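Local coordinates for protein glutamine cyclotransferase (Zymomonas mobilis, PDB 3NOL) that catalyses the cyclisation of N-terminal glutamine to pyroglutamate with release of ammonia, on a calcium-bound beta-propeller, at residues P146-L151 with V195-E200; D181-A186 with K203-I208. All blocks are in the same frame, centred on the assembly; numbering follows the deposited sequence.

Overall arrangement
From the N terminus the chain runs through strand 28-38 and the earlier sheets before it reaches strand 147-151, in the antiparallel sheet that also holds 139-141 and 158-166. It then passes through strand 177-180 and reaches 181-186, the first half of interaction 2, before strand 193-197 returns at 195-200 to close the long loop of interaction 1. Only after that does 203-208 close interaction 2, so the two contacts cross instead of nesting. Interaction 1 joins two consecutive sheets of the propeller. Interaction 2 stays within the later sheet, bridging strands 183-188 and 204-209 across strand 193-197, which is hydrogen-bonded to both, through Ile197 with Ile184 and Arg196 with Thr205.

Interaction 1: P146-L151 with V195-E200; sequences PVLRFL and VRIDPE
Leu148 and Ile197 meet tip to tip, CD1 of the leucine 4.2 Å from CD1 of the isoleucine. Both side chains leave their strands the same way: the Leu148 branch point lies beside the backbone N (chi1 -63°) and CG1 of Ile197 does likewise (chi1 -60°), and each chain then runs extended, carrying its terminal methyl towards the other sheet. Val164 packs against both, while Ile184 touches Leu148 and Pro199.

Two residues along, the ring of Phe150 leans towards the turn after strand 193-197, where its CZ comes 4.2 Å from the carbonyl O of Pro199 at an oblique approach. Arg160 ties the pair together: its NH2 donates to that oxygen, and its guanidinium forms a cation-pi contact with the ring. In the same turn Asp198 OD1 accepts from Glu200 N at 2.9 Å, an Asx turn, the donor meeting the anti side but tilted out of the carboxylate plane.

No hydrogen bond joins the two segments directly. Between them the direct contact is one methyl-to-methyl meeting and a ring beside a carbonyl, with Arg160 supplying a polar link through the Pro199 carbonyl O and its charge to the Phe150 ring.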
ATOM      1  N   PRO A 146      -4.968   8.712  12.404  1.00  5.35           N
ATOM      2  CA  PRO A 146      -3.735   8.207  13.062  1.00  5.64           C
ATOM      3  C   PRO A 146      -3.799   6.758  13.560  1.00  6.11           C
ATOM      4  O   PRO A 146      -2.787   6.218  14.030  1.00  6.32           O
ATOM      5  CB  PRO A 146      -3.567   9.144  14.276  1.00  6.16           C
ATOM      6  CG  PRO A 146      -4.331  10.369  13.915  1.00  6.02           C
ATOM      7  CD  PRO A 146      -5.563   9.813  13.187  1.00  5.42           C
ATOM      8  N   VAL A 147      -4.975   6.154  13.481  1.00  6.35           N
ATOM      9  CA  VAL A 147      -5.206   4.870  14.166  1.00  6.55           C
ATOM     10  C   VAL A 147      -4.952   3.700  13.209  1.00  7.14           C
ATOM     11  O   VAL A 147      -5.541   3.658  12.107  1.00  7.25           O
ATOM     12  CB  VAL A 147      -6.625   4.783  14.727  1.00  7.06           C
ATOM     13  CG1 VAL A 147      -6.842   3.405  15.398  1.00  5.95           C
ATOM     14  CG2 VAL A 147      -6.896   5.912  15.720  1.00  6.74           C
ATOM     15  N   LEU A 148      -4.082   2.778  13.626  1.00  6.19           N
ATOM     16  CA  LEU A 148      -3.883   1.500  12.919  1.00  6.68           C
ATOM     17  C   LEU A 148      -4.524   0.354  13.711  1.00  7.04           C
ATOM     18  O   LEU A 148      -4.464   0.328  14.948  1.00  6.59           O
ATOM     19  CB  LEU A 148      -2.388   1.192  12.735  1.00  7.27           C
ATOM     20  CG  LEU A 148      -1.538   2.139  11.876  1.00  7.50           C
ATOM     21  CD1 LEU A 148      -0.058   1.689  11.872  1.00  7.33           C
ATOM     22  CD2 LEU A 148      -2.109   2.158  10.443  1.00  7.30           C
ATOM     23  N   ARG A 149      -5.110  -0.599  12.996  1.00  7.25           N
ATOM     24  CA  ARG A 149      -5.750  -1.756  13.615  1.00  7.15           C
ATOM     25  C   ARG A 149      -5.084  -3.026  13.149  1.00  7.72           C
ATOM     26  O   ARG A 149      -4.847  -3.204  11.934  1.00  7.48           O
ATOM     27  CB  ARG A 149      -7.227  -1.806  13.242  1.00  7.26           C
ATOM     28  CG  ARG A 149      -8.051  -0.773  13.952  1.00  9.78           C
ATOM     29  CD  ARG A 149      -9.442  -0.731  13.327  1.00 10.54           C
ATOM     30  NE  ARG A 149      -9.548   0.233  12.229  1.00 13.04           N
ATOM     31  CZ  ARG A 149     -10.609   0.350  11.424  1.00 11.41           C
ATOM     32  NH1 ARG A 149     -10.625   1.288  10.489  1.00 10.65           N
ATOM     33  NH2 ARG A 149     -11.655  -0.469  11.560  1.00 11.28           N
ATOM     34  N   PHE A 150      -4.783  -3.886  14.118  1.00  6.80           N
ATOM     35  CA  PHE A 150      -4.220  -5.209  13.858  1.00  6.86           C
ATOM     36  C   PHE A 150      -5.370  -6.190  13.915  1.00  7.52           C
ATOM     37  O   PHE A 150      -5.989  -6.342  14.985  1.00  7.51           O
ATOM     38  CB  PHE A 150      -3.184  -5.581  14.921  1.00  7.67           C
ATOM     39  CG  PHE A 150      -1.935  -4.748  14.885  1.00  7.52           C
ATOM     40  CD1 PHE A 150      -0.728  -5.305  14.433  1.00  8.52           C
ATOM     41  CD2 PHE A 150      -1.949  -3.418  15.319  1.00  8.79           C
ATOM     42  CE1 PHE A 150       0.450  -4.542  14.412  1.00 10.73           C
ATOM     43  CE2 PHE A 150      -0.786  -2.640  15.283  1.00 10.03           C
ATOM     44  CZ  PHE A 150       0.420  -3.196  14.840  1.00  8.78           C
ATOM     45  N   LEU A 151      -5.636  -6.854  12.789  1.00  7.57           N
ATOM     46  CA  LEU A 151      -6.737  -7.809  12.691  1.00  8.56           C
ATOM     47  C   LEU A 151      -6.285  -9.243  12.917  1.00  8.12           C
ATOM     48  O   LEU A 151      -5.254  -9.663  12.376  1.00  8.00           O
ATOM     49  CB  LEU A 151      -7.437  -7.714  11.331  1.00  8.68           C
ATOM     50  CG  LEU A 151      -7.891  -6.336  10.794  1.00  9.57           C
ATOM     51  CD1 LEU A 151      -8.649  -6.478   9.464  1.00 10.66           C
ATOM     52  CD2 LEU A 151      -8.718  -5.534  11.792  1.00 12.25           C
ATOM     53  N   VAL A 195       6.390   7.281   6.157  1.00  6.20           N
ATOM     54  CA  VAL A 195       6.854   7.145   7.545  1.00  6.84           C
ATOM     55  C   VAL A 195       7.121   5.694   7.893  1.00  6.65           C
ATOM     56  O   VAL A 195       6.448   4.781   7.414  1.00  6.23           O
ATOM     57  CB  VAL A 195       5.915   7.796   8.581  1.00  7.21           C
ATOM     58  CG1 VAL A 195       5.878   9.334   8.383  1.00  7.18           C
ATOM     59  CG2 VAL A 195       4.522   7.176   8.543  1.00  7.66           C
ATOM     60  N   ARG A 196       8.140   5.515   8.720  1.00  6.55           N
ATOM     61  CA  ARG A 196       8.513   4.210   9.246  1.00  6.84           C
ATOM     62  C   ARG A 196       8.025   4.194  10.698  1.00  6.92           C
ATOM     63  O   ARG A 196       8.427   5.045  11.488  1.00  8.03           O
ATOM     64  CB  ARG A 196      10.040   4.032   9.173  1.00  6.59           C
ATOM     65  CG  ARG A 196      10.604   4.218   7.764  1.00  7.92           C
ATOM     66  CD  ARG A 196      12.130   4.255   7.738  1.00  8.54           C
ATOM     67  NE  ARG A 196      12.679   2.937   8.033  1.00 11.25           N
ATOM     68  CZ  ARG A 196      13.877   2.509   7.635  1.00 13.39           C
ATOM     69  NH1 ARG A 196      14.258   1.278   7.946  1.00 13.58           N
ATOM     70  NH2 ARG A 196      14.668   3.284   6.894  1.00 12.27           N
ATOM     71  N   ILE A 197       7.160   3.234  11.019  1.00  7.47           N
ATOM     72  CA  ILE A 197       6.459   3.190  12.294  1.00  7.24           C
ATOM     73  C   ILE A 197       6.890   1.986  13.136  1.00  8.34           C
ATOM     74  O   ILE A 197       6.905   0.835  12.642  1.00  8.03           O
ATOM     75  CB  ILE A 197       4.912   3.154  12.075  1.00  6.40           C
ATOM     76  CG1 ILE A 197       4.441   4.402  11.310  1.00  6.77           C
ATOM     77  CG2 ILE A 197       4.204   3.058  13.401  1.00  7.14           C
ATOM     78  CD1 ILE A 197       3.033   4.254  10.683  1.00  7.98           C
ATOM     79  N   ASP A 198       7.242   2.260  14.395  1.00  8.17           N
ATOM     80  CA  ASP A 198       7.554   1.206  15.363  1.00  9.79           C
ATOM     81  C   ASP A 198       6.238   0.498  15.738  1.00  9.75           C
ATOM     82  O   ASP A 198       5.368   1.098  16.338  1.00 10.58           O
ATOM     83  CB  ASP A 198       8.216   1.844  16.600  1.00  9.47           C
ATOM     84  CG  ASP A 198       8.642   0.821  17.657  1.00 11.59           C
ATOM     85  OD1 ASP A 198       8.101  -0.307  17.693  1.00 12.06           O
ATOM     86  OD2 ASP A 198       9.540   1.173  18.451  1.00 13.89           O
ATOM     87  N   PRO A 199       6.093  -0.790  15.391  1.00 10.01           N
ATOM     88  CA  PRO A 199       4.810  -1.448  15.661  1.00 11.20           C
ATOM     89  C   PRO A 199       4.497  -1.646  17.165  1.00 12.01           C
ATOM     90  O   PRO A 199       3.344  -1.896  17.488  1.00 13.41           O
ATOM     91  CB  PRO A 199       4.940  -2.800  14.944  1.00 11.43           C
ATOM     92  CG  PRO A 199       6.425  -3.076  14.937  1.00  9.75           C
ATOM     93  CD  PRO A 199       7.063  -1.696  14.743  1.00 10.26           C
ATOM     94  N   GLU A 200       5.514  -1.552  18.041  1.00 12.55           N
ATOM     95  CA  GLU A 200       5.357  -1.700  19.503  1.00 13.42           C
ATOM     96  C   GLU A 200       4.745  -0.462  20.148  1.00 13.26           C
ATOM     97  O   GLU A 200       4.068  -0.561  21.177  1.00 14.01           O
ATOM     98  CB  GLU A 200       6.703  -2.024  20.193  1.00 13.84           C
ATOM     99  CG  GLU A 200       7.262  -3.433  19.848  1.00 15.11           C
ATOM    100  CD  GLU A 200       8.531  -3.855  20.629  1.00 15.20           C
ATOM    101  OE1 GLU A 200       9.036  -4.986  20.368  1.00 16.45           O
ATOM    102  OE2 GLU A 200       9.026  -3.099  21.497  1.00 16.94           O
TER

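Interaction 2: D181-A186 with K203-I208; sequences DGEIFA and KVTGII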
ATOM      1  N   ASP A 181      10.607  -5.469   7.099  1.00  9.08           N
ATOM      2  CA  ASP A 181      11.626  -5.883   8.076  1.00 10.41           C
ATOM      3  C   ASP A 181      11.325  -5.383   9.506  1.00  9.92           C
ATOM      4  O   ASP A 181      12.172  -4.775  10.147  1.00 11.03           O
ATOM      5  CB  ASP A 181      13.014  -5.446   7.589  1.00 11.16           C
ATOM      6  CG  ASP A 181      13.496  -6.257   6.384  1.00 12.37           C
ATOM      7  OD1 ASP A 181      12.742  -7.125   5.861  1.00 12.99           O
ATOM      8  OD2 ASP A 181      14.639  -6.004   5.953  1.00 17.22           O
ATOM      9  N   GLY A 182      10.107  -5.649   9.979  1.00  8.45           N
ATOM     10  CA  GLY A 182       9.745  -5.419  11.381  1.00  9.19           C
ATOM     11  C   GLY A 182       9.170  -4.038  11.641  1.00  9.21           C
ATOM     12  O   GLY A 182       8.778  -3.741  12.775  1.00  9.83           O
ATOM     13  N   GLU A 183       9.116  -3.200  10.594  1.00  8.05           N
ATOM     14  CA  GLU A 183       8.507  -1.872  10.680  1.00  8.49           C
ATOM     15  C   GLU A 183       7.260  -1.736   9.802  1.00  7.75           C
ATOM     16  O   GLU A 183       7.124  -2.412   8.775  1.00  7.33           O
ATOM     17  CB  GLU A 183       9.527  -0.786  10.295  1.00  9.22           C
ATOM     18  CG  GLU A 183      10.697  -0.744  11.243  1.00 12.92           C
ATOM     19  CD  GLU A 183      11.619   0.436  11.029  1.00 16.21           C
ATOM     20  OE1 GLU A 183      11.618   1.029   9.935  1.00 14.42           O
ATOM     21  OE2 GLU A 183      12.362   0.758  11.986  1.00 21.03           O
ATOM     22  N   ILE A 184       6.361  -0.841  10.197  1.00  6.39           N
ATOM     23  CA  ILE A 184       5.241  -0.514   9.307  1.00  6.48           C
ATOM     24  C   ILE A 184       5.614   0.747   8.516  1.00  6.89           C
ATOM     25  O   ILE A 184       5.829   1.807   9.104  1.00  7.43           O
ATOM     26  CB  ILE A 184       3.906  -0.294  10.089  1.00  4.99           C
ATOM     27  CG1 ILE A 184       3.532  -1.532  10.928  1.00  6.33           C
ATOM     28  CG2 ILE A 184       2.782   0.152   9.107  1.00  6.92           C
ATOM     29  CD1 ILE A 184       2.598  -1.221  12.044  1.00  6.38           C
ATOM     30  N   PHE A 185       5.758   0.617   7.199  1.00  6.69           N
ATOM     31  CA  PHE A 185       5.920   1.789   6.320  1.00  6.45           C
ATOM     32  C   PHE A 185       4.516   2.256   5.898  1.00  6.34           C
ATOM     33  O   PHE A 185       3.672   1.427   5.517  1.00  6.08           O
ATOM     34  CB  PHE A 185       6.696   1.416   5.063  1.00  6.75           C
ATOM     35  CG  PHE A 185       8.219   1.254   5.263  1.00  6.46           C
ATOM     36  CD1 PHE A 185       8.778   0.930   6.519  1.00  7.09           C
ATOM     37  CD2 PHE A 185       9.062   1.394   4.166  1.00  6.65           C
ATOM     38  CE1 PHE A 185      10.173   0.761   6.675  1.00  7.31           C
ATOM     39  CE2 PHE A 185      10.460   1.222   4.287  1.00  7.72           C
ATOM     40  CZ  PHE A 185      11.017   0.901   5.554  1.00  8.41           C
ATOM     41  N   ALA A 186       4.275   3.567   5.926  1.00  6.33           N
ATOM     42  CA  ALA A 186       2.967   4.083   5.496  1.00  5.83           C
ATOM     43  C   ALA A 186       3.104   5.312   4.630  1.00  5.96           C
ATOM     44  O   ALA A 186       3.862   6.226   4.976  1.00  4.69           O
ATOM     45  CB  ALA A 186       2.104   4.438   6.703  1.00  5.84           C
ATOM     46  N   LYS A 203       5.050   4.988  17.354  1.00  6.91           N
ATOM     47  CA  LYS A 203       5.904   6.143  17.080  1.00  7.83           C
ATOM     48  C   LYS A 203       6.615   6.056  15.731  1.00  7.25           C
ATOM     49  O   LYS A 203       7.146   5.001  15.342  1.00  6.95           O
ATOM     50  CB  LYS A 203       6.950   6.329  18.205  1.00  8.24           C
ATOM     51  CG  LYS A 203       6.338   6.591  19.571  1.00  8.67           C
ATOM     52  CD  LYS A 203       7.441   6.739  20.636  1.00 11.15           C
ATOM     53  CE  LYS A 203       6.863   6.748  22.040  1.00 15.63           C
ATOM     54  NZ  LYS A 203       6.199   8.056  22.308  1.00 21.93           N
ATOM     55  N   VAL A 204       6.612   7.171  15.007  1.00  7.16           N
ATOM     56  CA  VAL A 204       7.394   7.285  13.783  1.00  7.09           C
ATOM     57  C   VAL A 204       8.889   7.323  14.171  1.00  7.57           C
ATOM     58  O   VAL A 204       9.310   8.152  14.971  1.00  7.32           O
ATOM     59  CB  VAL A 204       6.972   8.533  12.961  1.00  7.02           C
ATOM     60  CG1 VAL A 204       7.947   8.810  11.834  1.00  6.25           C
ATOM     61  CG2 VAL A 204       5.511   8.372  12.435  1.00  7.87           C
ATOM     62  N   THR A 205       9.658   6.390  13.622  1.00  7.41           N
ATOM     63  CA  THR A 205      11.088   6.308  13.894  1.00  8.87           C
ATOM     64  C   THR A 205      11.957   6.730  12.714  1.00  8.87           C
ATOM     65  O   THR A 205      13.184   6.743  12.829  1.00  8.77           O
ATOM     66  CB  THR A 205      11.472   4.896  14.337  1.00  9.32           C
ATOM     67  OG1 THR A 205      11.113   3.983  13.301  1.00 11.15           O
ATOM     68  CG2 THR A 205      10.729   4.534  15.647  1.00 11.87           C
ATOM     69  N   GLY A 206      11.330   7.043  11.583  1.00  8.50           N
ATOM     70  CA  GLY A 206      12.053   7.518  10.418  1.00  7.75           C
ATOM     71  C   GLY A 206      11.103   8.024   9.355  1.00  8.45           C
ATOM     72  O   GLY A 206       9.911   7.634   9.318  1.00  7.31           O
ATOM     73  N   ILE A 207      11.635   8.886   8.501  1.00  7.65           N
ATOM     74  CA  ILE A 207      10.848   9.473   7.447  1.00  8.24           C
ATOM     75  C   ILE A 207      11.630   9.370   6.153  1.00  8.52           C
ATOM     76  O   ILE A 207      12.768   9.856   6.049  1.00  8.56           O
ATOM     77  CB  ILE A 207      10.472  10.968   7.731  1.00  9.04           C
ATOM     78  CG1 ILE A 207       9.675  11.098   9.046  1.00  9.25           C
ATOM     79  CG2 ILE A 207       9.679  11.536   6.541  1.00 10.26           C
ATOM     80  CD1 ILE A 207       9.770  12.498   9.712  1.00  9.63           C
ATOM     81  N   ILE A 208      10.999   8.730   5.174  1.00  7.63           N
ATOM     82  CA  ILE A 208      11.538   8.640   3.819  1.00  7.91           C
ATOM     83  C   ILE A 208      11.011   9.792   2.978  1.00  8.08           C
ATOM     84  O   ILE A 208       9.807   9.940   2.793  1.00  7.44           O
ATOM     85  CB  ILE A 208      11.167   7.292   3.182  1.00  8.18           C
ATOM     86  CG1 ILE A 208      11.759   6.142   4.022  1.00  9.38           C
ATOM     87  CG2 ILE A 208      11.604   7.250   1.708  1.00  8.48           C
ATOM     88  CD1 ILE A 208      10.965   4.829   3.883  1.00 12.35           C
TER
HETATM   89  O   HOH W   1      12.703   3.783  11.233  1.00 17.23           O
HETATM   90  O   HOH W   2      11.258   1.182  14.448  1.00 25.68           O
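Glu183 and Thr205 face each other across strand 193-197, joined by two waters rather than by a direct bond. Starting at CB, the glutamate carbon lies 4.0 Å from CE1 of Phe185, two residues on in the same strand. CG sits beside the backbone N, and from there the chain runs extended (chi2 -171°), carrying CD and the carboxylate out over Arg196. OE1 takes a salt bridge from Arg196 NE, its strongest partner. OE2 turns to the water pair. Water 1 donates to Glu183 OE2 at 3.1 Å. The same water 1 hydrogen-bonds Thr205 OG1 at 2.6 Å. Water 2 donates to Glu183 OE2 at 2.7 Å. Its other bond, from water 2 to Thr205 OG1, measures 3.0 Å. Glu183 OE2 and Thr205 OG1 themselves stand 3.7 Å apart. The carboxylate is thus fixed by a charged partner on one oxygen and by bridging waters on the other, while OG1 also makes a weak bond to Arg196 O.

The apolar half lies further along. Ile208 reaches out with its CD1 to within 3.7 Å of CE2 of Phe185, the two side chains crossing at about a right angle. The Arg196 side chain touches both, filling the middle of this face.

A classic beta bulge sets Thr205 and Gly206 opposite Arg196. The contact spans three consecutive antiparallel strands, with 193-197 between 183-188 and 204-209. On the far side of 183-188 runs strand 177-180, whose Leu177 belongs to the calcium site and whose Val180 touches Phe185; beyond 204-209 strand 28-38 adds on in parallel, and no helix takes part.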